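Local coordinates for regulatory protein, TetR family (Rhodobacter sphaeroides 2.4.1, PDB 3BRU) that represses transcription of its own operon, probably by binding two operator sequences in the promoter, at residues Leu105-Leu110 against Ala160-Glu165; His42-Gly47 against Gly127-Asn132. All coordinates share one frame; numbering follows the deposited sequence.

Interaction 1: Leu105-Leu110 against Ala160-Glu165; sequences LARLRL and AQLFRE
L108 and L105 turn their methyl groups to the rim of the F163 ring, and this apolar group shows how two helix segments running roughly antiparallel, at 144°, can pack chiefly through side chains. CD2 of L108 lies 3.9 Å from CE1 of F163, near the plane of the ring, and CD2 of L105 also meets that edge, so neither leucine covers a face. L162 fills the middle: its CD2 reaches CB of L108 at 4.1 Å, while its CD1 packs against CD of R107 at 4.0 Å. With CG anti to the backbone N (chi1 -170°), L162 sends its two methyls to the other helix.

The polar part is a single salt bridge at the margin. NH1 of R107 meets OE1 of E165 at 3.1 Å, edge-on to the guanidinium, but the carboxylate plane is turned 75° away and the hydrogen bond is bent and weak. R107 is held more firmly through NH2, which donates to the carbonyl of L102.

The axes of segments 105-110 and 160-165 come within 10.1 Å. Helices 104-120 and 143-167 of the tetracyclin repressor-like C-terminal domain meet here, with F185 of helix 178-199 against L108, P178 against F163, and F216, beyond helix 203-212, touching L105 and L108.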
# COMPACT_ATOMS: atom_id res chain seq x y z
N LEU A 105 -19.30 -16.22 1.32
CA LEU A 105 -19.06 -14.82 0.92
C LEU A 105 -19.52 -13.82 1.94
O LEU A 105 -18.92 -12.77 2.07
CB LEU A 105 -19.65 -14.53 -0.45
CG LEU A 105 -18.94 -15.27 -1.60
CD1 LEU A 105 -19.70 -15.00 -2.87
CD2 LEU A 105 -17.42 -14.94 -1.75
N ALA A 106 -20.57 -14.16 2.69
CA ALA A 106 -20.98 -13.34 3.82
C ALA A 106 -19.95 -13.24 4.95
O ALA A 106 -19.90 -12.21 5.62
CB ALA A 106 -22.37 -13.73 4.35
N ARG A 107 -19.16 -14.29 5.16
CA ARG A 107 -18.03 -14.24 6.09
C ARG A 107 -16.94 -13.26 5.64
O ARG A 107 -16.27 -12.66 6.48
CB ARG A 107 -17.36 -15.60 6.25
CG ARG A 107 -18.21 -16.65 6.86
CD ARG A 107 -17.56 -17.96 6.62
NE ARG A 107 -18.55 -19.00 6.75
CZ ARG A 107 -18.34 -20.27 6.44
NH1 ARG A 107 -17.15 -20.66 5.98
NH2 ARG A 107 -19.31 -21.17 6.60
N LEU A 108 -16.75 -13.14 4.34
CA LEU A 108 -15.78 -12.19 3.81
C LEU A 108 -16.27 -10.75 4.01
O LEU A 108 -15.50 -9.89 4.36
CB LEU A 108 -15.42 -12.50 2.35
CG LEU A 108 -14.35 -11.56 1.76
CD1 LEU A 108 -12.97 -11.76 2.42
CD2 LEU A 108 -14.24 -11.63 0.21
N ARG A 109 -17.55 -10.51 3.78
CA ARG A 109 -18.17 -9.20 4.00
C ARG A 109 -18.18 -8.82 5.48
O ARG A 109 -17.98 -7.66 5.80
CB ARG A 109 -19.58 -9.16 3.43
CG ARG A 109 -19.59 -9.21 1.90
CD ARG A 109 -21.01 -9.06 1.29
NE ARG A 109 -21.55 -10.33 0.77
CZ ARG A 109 -22.50 -11.08 1.35
NH1 ARG A 109 -22.90 -12.21 0.77
NH2 ARG A 109 -23.06 -10.72 2.52
N LEU A 110 -18.39 -9.81 6.37
CA LEU A 110 -18.28 -9.57 7.81
C LEU A 110 -16.87 -9.10 8.23
O LEU A 110 -16.75 -8.13 8.95
CB LEU A 110 -18.73 -10.79 8.63
CG LEU A 110 -18.60 -10.64 10.15
CD1 LEU A 110 -19.56 -9.56 10.76
CD2 LEU A 110 -18.84 -11.95 10.81
N ALA A 160 -8.31 -18.23 0.29
CA ALA A 160 -8.50 -19.20 -0.79
C ALA A 160 -9.36 -20.37 -0.33
O ALA A 160 -10.22 -20.84 -1.05
CB ALA A 160 -7.19 -19.69 -1.31
N GLN A 161 -9.14 -20.82 0.90
CA GLN A 161 -9.95 -21.90 1.47
C GLN A 161 -11.42 -21.43 1.57
O GLN A 161 -12.32 -22.17 1.20
CB GLN A 161 -9.40 -22.34 2.81
CG GLN A 161 -10.14 -23.51 3.43
CD GLN A 161 -9.93 -23.57 4.96
OE1 GLN A 161 -9.10 -22.83 5.53
NE2 GLN A 161 -10.70 -24.43 5.63
N LEU A 162 -11.63 -20.19 2.00
CA LEU A 162 -12.95 -19.56 2.00
C LEU A 162 -13.58 -19.59 0.61
O LEU A 162 -14.74 -20.01 0.46
CB LEU A 162 -12.86 -18.12 2.50
CG LEU A 162 -14.17 -17.39 2.78
CD1 LEU A 162 -15.10 -18.32 3.55
CD2 LEU A 162 -13.94 -16.12 3.60
N PHE A 163 -12.79 -19.15 -0.39
CA PHE A 163 -13.21 -19.18 -1.79
C PHE A 163 -13.49 -20.60 -2.32
O PHE A 163 -14.40 -20.75 -3.11
CB PHE A 163 -12.23 -18.42 -2.72
CG PHE A 163 -12.14 -16.93 -2.47
CD1 PHE A 163 -13.25 -16.20 -2.04
CD2 PHE A 163 -10.95 -16.24 -2.68
CE1 PHE A 163 -13.15 -14.80 -1.79
CE2 PHE A 163 -10.85 -14.86 -2.46
CZ PHE A 163 -11.95 -14.14 -2.01
N ARG A 164 -12.71 -21.61 -1.92
CA ARG A 164 -13.03 -22.99 -2.30
C ARG A 164 -14.37 -23.44 -1.74
O ARG A 164 -15.12 -24.13 -2.41
CB ARG A 164 -11.95 -23.98 -1.89
CG ARG A 164 -10.83 -24.06 -2.87
CD ARG A 164 -9.88 -25.25 -2.60
NE ARG A 164 -9.21 -25.08 -1.31
CZ ARG A 164 -8.13 -24.32 -1.10
NH1 ARG A 164 -7.54 -23.68 -2.12
NH2 ARG A 164 -7.66 -24.22 0.15
N GLU A 165 -14.69 -23.04 -0.52
CA GLU A 165 -16.01 -23.31 0.05
C GLU A 165 -17.13 -22.52 -0.64
O GLU A 165 -18.24 -23.03 -0.78
CB GLU A 165 -16.02 -23.03 1.54
CG GLU A 165 -15.03 -23.89 2.28
CD GLU A 165 -14.73 -23.38 3.69
OE1 GLU A 165 -15.41 -22.42 4.15
OE2 GLU A 165 -13.81 -23.95 4.34

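Interaction 2: His42-Gly47 against Gly127-Asn132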
# COMPACT_ATOMS: atom_id res chain seq x y z
N HIS A 42 2.07 2.66 17.62
CA HIS A 42 2.92 3.65 16.96
C HIS A 42 3.27 3.24 15.54
O HIS A 42 3.29 4.08 14.66
CB HIS A 42 4.21 3.90 17.75
CG HIS A 42 4.02 4.78 18.95
ND1 HIS A 42 4.55 6.05 19.03
CD2 HIS A 42 3.34 4.57 20.10
CE1 HIS A 42 4.20 6.59 20.18
NE2 HIS A 42 3.49 5.71 20.86
N LEU A 43 3.52 1.95 15.31
CA LEU A 43 3.80 1.47 13.94
C LEU A 43 2.61 1.26 13.01
O LEU A 43 2.79 1.21 11.76
CB LEU A 43 4.59 0.17 13.97
CG LEU A 43 6.10 0.29 14.09
CD1 LEU A 43 6.50 0.98 15.40
CD2 LEU A 43 6.67 -1.13 14.00
N THR A 44 1.41 1.13 13.57
CA THR A 44 0.18 1.14 12.75
C THR A 44 -0.22 2.59 12.38
O THR A 44 -0.91 2.83 11.40
CB THR A 44 -1.01 0.38 13.44
OG1 THR A 44 -1.32 0.99 14.69
CG2 THR A 44 -0.63 -1.08 13.71
N GLU A 45 0.23 3.56 13.17
CA GLU A 45 -0.11 4.95 12.97
C GLU A 45 0.94 5.64 12.10
O GLU A 45 0.61 6.40 11.19
CB GLU A 45 -0.26 5.64 14.32
CG GLU A 45 -0.66 7.10 14.21
CD GLU A 45 -1.55 7.59 15.36
OE1 GLU A 45 -1.69 6.85 16.39
OE2 GLU A 45 -2.10 8.73 15.21
N LYS A 46 2.21 5.38 12.40
CA LYS A 46 3.34 5.95 11.65
C LYS A 46 3.99 4.82 10.86
O LYS A 46 3.41 4.30 9.92
CB LYS A 46 4.32 6.67 12.58
CG LYS A 46 3.64 7.74 13.38
CD LYS A 46 4.54 8.90 13.72
CE LYS A 46 5.24 8.68 15.05
NZ LYS A 46 6.23 9.77 15.27
N GLY A 47 5.17 4.40 11.24
CA GLY A 47 5.75 3.21 10.66
C GLY A 47 7.04 2.99 11.41
O GLY A 47 7.38 3.74 12.34
N GLY A 127 -3.58 1.91 10.44
CA GLY A 127 -3.76 0.96 9.36
C GLY A 127 -3.28 -0.42 9.72
O GLY A 127 -3.27 -0.82 10.90
N CYS A 128 -2.86 -1.14 8.69
CA CYS A 128 -2.35 -2.47 8.85
C CYS A 128 -0.85 -2.37 9.14
O CYS A 128 -0.12 -1.68 8.43
CB CYS A 128 -2.62 -3.29 7.59
SG CYS A 128 -2.07 -4.98 7.81
N LEU A 129 -0.39 -3.04 10.19
CA LEU A 129 1.04 -3.10 10.50
C LEU A 129 1.85 -3.71 9.35
O LEU A 129 2.93 -3.23 9.01
CB LEU A 129 1.28 -3.91 11.78
CG LEU A 129 2.77 -4.09 12.07
CD1 LEU A 129 3.30 -2.78 12.59
CD2 LEU A 129 3.04 -5.19 13.05
N VAL A 130 1.31 -4.77 8.77
CA VAL A 130 1.97 -5.51 7.71
C VAL A 130 2.07 -4.71 6.42
O VAL A 130 3.07 -4.79 5.68
CB VAL A 130 1.29 -6.89 7.53
CG1 VAL A 130 1.74 -7.58 6.23
CG2 VAL A 130 1.56 -7.75 8.76
N GLY A 131 1.04 -3.93 6.15
CA GLY A 131 1.05 -3.04 4.99
C GLY A 131 2.00 -1.90 5.22
O GLY A 131 2.78 -1.56 4.32
N ASN A 132 1.93 -1.28 6.41
CA ASN A 132 2.89 -0.18 6.72
C ASN A 132 4.33 -0.63 6.57
O ASN A 132 5.12 0.08 5.96
CB ASN A 132 2.73 0.38 8.14
CG ASN A 132 1.42 1.13 8.35
OD1 ASN A 132 0.53 1.21 7.47
ND2 ASN A 132 1.29 1.71 9.54
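N132 reaches from the first turn of helix 129-135 to the carbonyl end of helix 31-45, and its side chain can be followed outward atom by atom. CB already points at the other segment, and CB and CG both pass alongside O of L43, each 3.7 Å from it. CG stands anti to its own carbonyl carbon (chi1 -68°), which swings the amide across the end of the helix. There ND2 donates to O of L43 at 2.7 Å, a fairly straight bond (157°) with the acceptor near the amide plane, and more weakly to O of T44 at 3.1 Å. The other end of the amide, OD1, accepts a weak hydrogen bond from NZ of K197. With the amide cut back to an alanine, the L43 carbonyl would probably lose its side-chain donor, and K197 the acceptor it meets at OD1.

The T44 carbonyl is gripped a second time by the backbone N of G127, at 3.0 Å and almost linear, the donor standing above the carbonyl plane. Beside these bonds, CD1 of L129 presses on CB of L43 at 3.5 Å, and CB of L129 meets CG2 of T44. OG1 of T44 turns back to the carbonyls of L40 and E41 in its own helix. C128 occupies the N-cap position of helix 129-135, its SG accepting a weak bond from N of G131.

Side-chain and main-chain donors thus meet carbonyls at the C-terminal end of a helix. In this TetR-family repressor the arrangement joins the first helix of the DNA-binding domain to the C-terminal domain, a junction that in relatives relays effector-induced shifts to the DNA-binding domain and may do so here.

The two contacts illustrate how chemistry follows place in an all-helical repressor. Interaction 1 is a buried pairing of two long helices within the C-terminal domain, dominated by leucine and phenylalanine side chains with one charged pair at its margin. Interaction 2, partly buried and closer to the centre of the chain, joins the DNA-binding domain to the C-terminal domain and adds to a smaller leucine and threonine contact a set of hydrogen bonds to main-chain carbonyls. They share no helix and their centres lie about 25 Å apart, yet helix 129-135 falls between helices 104-120 and 143-167 in sequence. The second subunit packs against K46 and N132 of interaction 2, whereas it does not touch the segments of interaction 1.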